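Local structure of malonyl coenzyme A-acyl carrier protein transacylase (Helicobacter pylori, 2H1Y) at residues A[221-225]-A[256-260]; A[238-243]-A[263-269]. The protein probably transfers the malonyl group from malonyl-CoA to holo-acyl carrier protein, giving malonyl-[ACP] and free CoA. All blocks are in the same frame, centred on the assembly; numbering follows the deposited sequence.

Interactions 1 and 2 alternate along the chain: helix 249-259 supplies the second half of interaction 1, and 263-269, shortly after it, supplies that of interaction 2. Their centres lie 16 Å apart, yet they touch where Leu-258 CD1 comes 3.8 Å from Ala-241 CB and Gln-259 CA comes 3.9 Å from the same methyl. Glu-107 OE2 joins them too, accepting from Gln-259 NE2 and from Asn-240 N. Segment 256-260 and interaction 2 border the region of the family's Gly-His-Ser-Leu-Gly motif: Gln-259 NE2 also donates to Ser-104 O and Gln-259 O bonds to His-210 ND1, while Val-264 packs on His-210, consistent with a location beside the active site of FabD enzymes.

Interaction 1: A[221-225]-A[256-260]; sequences FQELL and LSLQL
Ser-257, Phe-221 and Leu-225 bury the most surface where helix 218-228 packs against the last part of helix 249-259, a buried helix-helix contact within the acyl transferase domain. The backbones come closest at Gln-222 and Ser-257, with CA atoms 5.9 Å apart. Ser-257 lies at this point, its OG 3.9 Å from Leu-225 CD1 and in close approach to Gln-222 OE1 at 3.2 Å. This buried hydroxyl is satisfied within its own helix by a hydrogen bond with Val-253 O. Phe-221 reaches across with CG anti to its backbone N (chi1 -158°). That torsion carries the ring over to Leu-260, whose side chain it crosses at about a right angle; CD2 meets Leu-260 CD1 at 3.5 Å. The ring edge turns to the backbone, with CE2 3.9 Å from Leu-256 O, close to the ring plane. Arg-129 of helix 119-137 touches both Phe-221 and Leu-260, and Leu-125 also touches the ring, tying a third helix to the pair. One turn beyond Phe-221, Leu-225 crosses Leu-256 at about a right angle, both its methyls facing Leu-256 CB from one side, and Leu-225 CD2 closes to 3.6 Å from Leu-256 CD1.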
# COMPACT_ATOMS: atom_id res chain seq x y z
N PHE A 221 -17.50 3.41 2.63
CA PHE A 221 -16.49 2.85 1.77
C PHE A 221 -17.02 1.64 1.02
O PHE A 221 -16.86 1.52 -0.19
CB PHE A 221 -15.22 2.51 2.55
CG PHE A 221 -14.00 2.43 1.70
CD1 PHE A 221 -13.61 3.51 0.92
CD2 PHE A 221 -13.26 1.27 1.64
CE1 PHE A 221 -12.50 3.43 0.11
CE2 PHE A 221 -12.14 1.19 0.84
CZ PHE A 221 -11.76 2.27 0.07
N GLN A 222 -17.71 0.76 1.74
CA GLN A 222 -18.36 -0.41 1.15
C GLN A 222 -19.25 -0.00 -0.02
O GLN A 222 -19.15 -0.55 -1.13
CB GLN A 222 -19.18 -1.10 2.22
CG GLN A 222 -19.26 -2.60 2.09
CD GLN A 222 -19.59 -3.26 3.42
OE1 GLN A 222 -18.82 -3.17 4.39
NE2 GLN A 222 -20.74 -3.94 3.48
N GLU A 223 -20.10 0.99 0.22
CA GLU A 223 -20.95 1.58 -0.82
C GLU A 223 -20.15 1.98 -2.06
O GLU A 223 -20.54 1.65 -3.19
CB GLU A 223 -21.68 2.79 -0.24
CG GLU A 223 -22.70 3.42 -1.18
CD GLU A 223 -23.36 4.64 -0.55
OE1 GLU A 223 -22.64 5.44 0.10
OE2 GLU A 223 -24.60 4.79 -0.69
N LEU A 224 -19.03 2.67 -1.86
CA LEU A 224 -18.19 3.10 -2.97
C LEU A 224 -17.51 1.95 -3.74
O LEU A 224 -17.35 2.02 -4.96
CB LEU A 224 -17.19 4.14 -2.51
CG LEU A 224 -17.73 5.56 -2.33
CD1 LEU A 224 -16.59 6.54 -2.60
CD2 LEU A 224 -18.93 5.91 -3.26
N LEU A 225 -17.13 0.89 -3.02
CA LEU A 225 -16.61 -0.35 -3.61
C LEU A 225 -17.63 -1.09 -4.50
O LEU A 225 -17.31 -1.54 -5.61
CB LEU A 225 -16.10 -1.30 -2.51
CG LEU A 225 -14.79 -0.90 -1.81
CD1 LEU A 225 -14.70 -1.50 -0.41
CD2 LEU A 225 -13.61 -1.34 -2.65
N LEU A 256 -11.53 -5.40 1.17
CA LEU A 256 -11.04 -4.02 1.18
C LEU A 256 -11.77 -3.18 2.23
O LEU A 256 -11.26 -2.13 2.61
CB LEU A 256 -11.15 -3.36 -0.20
CG LEU A 256 -10.19 -3.82 -1.30
CD1 LEU A 256 -10.45 -3.12 -2.62
CD2 LEU A 256 -8.70 -3.66 -0.91
N SER A 257 -12.94 -3.64 2.69
CA SER A 257 -13.69 -2.95 3.77
C SER A 257 -13.02 -3.25 5.08
O SER A 257 -12.62 -2.37 5.82
CB SER A 257 -15.12 -3.49 3.92
OG SER A 257 -15.98 -3.18 2.84
N LEU A 258 -12.92 -4.55 5.34
CA LEU A 258 -12.46 -5.08 6.59
C LEU A 258 -11.00 -4.69 6.88
O LEU A 258 -10.62 -4.46 8.05
CB LEU A 258 -12.63 -6.60 6.54
CG LEU A 258 -12.82 -7.40 7.82
CD1 LEU A 258 -11.61 -8.32 8.09
CD2 LEU A 258 -13.19 -6.51 9.04
N GLN A 259 -10.21 -4.60 5.82
CA GLN A 259 -8.82 -4.17 5.89
C GLN A 259 -8.66 -2.96 6.81
O GLN A 259 -7.84 -2.99 7.73
CB GLN A 259 -8.32 -3.84 4.48
CG GLN A 259 -6.81 -3.74 4.37
CD GLN A 259 -6.40 -2.62 3.46
OE1 GLN A 259 -6.83 -1.47 3.62
NE2 GLN A 259 -5.58 -2.95 2.47
N LEU A 260 -9.49 -1.93 6.57
CA LEU A 260 -9.44 -0.62 7.24
C LEU A 260 -9.44 -0.65 8.76
O LEU A 260 -8.89 0.24 9.39
CB LEU A 260 -10.61 0.26 6.79
CG LEU A 260 -10.72 0.48 5.28
CD1 LEU A 260 -12.10 1.00 4.93
CD2 LEU A 260 -9.63 1.42 4.76

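Interaction 2: A[238-243]-A[263-269]; sequences ISNATN and PVRYQDC
Arg-265, at the N-cap position of helix 266-271, lies along the loop 238-243, which links strands 236-238 and 245-246 at the edge of the mixed sheet. The loop turns through an ST motif: Ser-239 OG accepts from Thr-242 N at 3.0 Å. Arg-265 N donates to Asn-240 O at 3.1 Å (N-H...O 156°), the donor tilted 19° from the carbonyl plane. From there the arginine can be followed outward. CB and then CG pass the same Asn-240 O, at 3.5 and 3.7 Å. Bends at chi2 and chi3 lay the rest of the chain along the loop backbone, bringing NE to 3.8 Å from Ala-241 O, which lies at the guanidinium edge, in plane. Asn-243 CB lies over one face of the guanidinium, toward its rim on the NH2 side. NH2 approaches Thr-242 O, but the angle is too poor for a hydrogen bond. NH1 forms a salt bridge with Asp-268 OD2 at 2.8 Å, approaching it from above the carboxylate plane. Asp-268, three residues on, thus helps fix the guanidinium's rotation above Asn-243. Asn-240 and Val-264 lie side by side, pointing the same way, with Val-264 CG1 against CB and CG of Asn-240, and Leu-101 of strand 99-102 touches both Asn-240 and Cys-269. Deeper in the contact, Cys-269 packs its sulfur into the loop: SG has Ile-238 CG2 at 3.9 Å and lies 3.3 Å from Ser-239 O.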
# COMPACT_ATOMS: atom_id res chain seq x y z
N ILE A 238 -3.79 -11.08 -2.34
CA ILE A 238 -3.71 -11.55 -0.97
C ILE A 238 -4.19 -10.47 -0.00
O ILE A 238 -3.69 -9.34 -0.02
CB ILE A 238 -2.27 -12.00 -0.61
CG1 ILE A 238 -1.62 -12.75 -1.78
CG2 ILE A 238 -2.27 -12.85 0.64
CD1 ILE A 238 -2.25 -14.11 -2.12
N SER A 239 -5.16 -10.81 0.84
CA SER A 239 -5.75 -9.85 1.75
C SER A 239 -4.82 -9.51 2.93
O SER A 239 -4.40 -10.41 3.66
CB SER A 239 -7.09 -10.38 2.25
OG SER A 239 -7.50 -9.76 3.47
N ASN A 240 -4.52 -8.23 3.13
CA ASN A 240 -3.84 -7.81 4.36
C ASN A 240 -4.66 -8.20 5.59
O ASN A 240 -4.10 -8.41 6.67
CB ASN A 240 -3.60 -6.30 4.40
CG ASN A 240 -2.58 -5.81 3.37
OD1 ASN A 240 -1.83 -6.58 2.78
ND2 ASN A 240 -2.55 -4.51 3.18
N ALA A 241 -5.98 -8.30 5.42
CA ALA A 241 -6.86 -8.55 6.57
C ALA A 241 -6.88 -10.03 7.05
O ALA A 241 -6.77 -10.28 8.26
CB ALA A 241 -8.26 -8.03 6.29
N THR A 242 -6.96 -10.98 6.11
CA THR A 242 -7.08 -12.41 6.43
C THR A 242 -5.92 -13.28 5.92
O THR A 242 -5.87 -14.48 6.18
CB THR A 242 -8.42 -13.04 5.89
OG1 THR A 242 -8.39 -13.12 4.46
CG2 THR A 242 -9.64 -12.26 6.34
N ASN A 243 -5.01 -12.72 5.15
CA ASN A 243 -3.94 -13.52 4.57
C ASN A 243 -4.47 -14.69 3.74
O ASN A 243 -3.87 -15.76 3.68
CB ASN A 243 -2.93 -13.98 5.64
CG ASN A 243 -1.76 -14.77 5.06
OD1 ASN A 243 -1.17 -15.61 5.74
ND2 ASN A 243 -1.44 -14.53 3.80
N PRO A 263 -5.43 -5.08 11.48
CA PRO A 263 -4.00 -5.00 11.25
C PRO A 263 -3.62 -5.45 9.85
O PRO A 263 -4.13 -6.47 9.35
CB PRO A 263 -3.44 -5.99 12.27
CG PRO A 263 -4.41 -5.96 13.38
CD PRO A 263 -5.75 -5.80 12.73
N VAL A 264 -2.74 -4.68 9.21
CA VAL A 264 -2.15 -5.09 7.95
C VAL A 264 -1.17 -6.19 8.31
O VAL A 264 -0.18 -5.95 9.01
CB VAL A 264 -1.45 -3.90 7.25
CG1 VAL A 264 -0.57 -4.37 6.06
CG2 VAL A 264 -2.47 -2.88 6.82
N ARG A 265 -1.45 -7.40 7.85
CA ARG A 265 -0.62 -8.55 8.19
C ARG A 265 0.39 -8.85 7.10
O ARG A 265 0.42 -9.96 6.55
CB ARG A 265 -1.48 -9.78 8.46
CG ARG A 265 -2.38 -9.67 9.65
CD ARG A 265 -2.50 -11.01 10.31
NE ARG A 265 -3.55 -11.80 9.69
CZ ARG A 265 -3.54 -13.13 9.58
NH1 ARG A 265 -2.51 -13.83 10.03
NH2 ARG A 265 -4.57 -13.75 9.01
N TYR A 266 1.22 -7.86 6.81
CA TYR A 266 2.12 -7.95 5.66
C TYR A 266 3.13 -9.11 5.78
O TYR A 266 3.38 -9.82 4.79
CB TYR A 266 2.83 -6.61 5.40
CG TYR A 266 3.67 -6.67 4.16
CD1 TYR A 266 3.10 -6.54 2.90
CD2 TYR A 266 5.03 -6.93 4.25
CE1 TYR A 266 3.90 -6.63 1.76
CE2 TYR A 266 5.83 -7.03 3.11
CZ TYR A 266 5.26 -6.88 1.87
OH TYR A 266 6.06 -6.99 0.76
N GLN A 267 3.68 -9.29 6.98
CA GLN A 267 4.51 -10.46 7.32
C GLN A 267 3.89 -11.83 6.99
O GLN A 267 4.47 -12.61 6.23
CB GLN A 267 4.87 -10.42 8.80
CG GLN A 267 5.49 -11.70 9.29
CD GLN A 267 6.33 -11.49 10.52
OE1 GLN A 267 5.84 -11.04 11.56
NE2 GLN A 267 7.60 -11.81 10.41
N ASP A 268 2.72 -12.11 7.55
CA ASP A 268 2.03 -13.39 7.30
C ASP A 268 1.77 -13.59 5.81
O ASP A 268 1.93 -14.70 5.30
CB ASP A 268 0.73 -13.50 8.10
CG ASP A 268 0.96 -13.44 9.59
OD1 ASP A 268 2.01 -13.96 10.02
OD2 ASP A 268 0.12 -12.87 10.33
N CYS A 269 1.42 -12.50 5.14
CA CYS A 269 1.11 -12.54 3.71
C CYS A 269 2.29 -12.97 2.87
O CYS A 269 2.14 -13.81 1.98
CB CYS A 269 0.59 -11.19 3.24
SG CYS A 269 -1.09 -10.86 3.77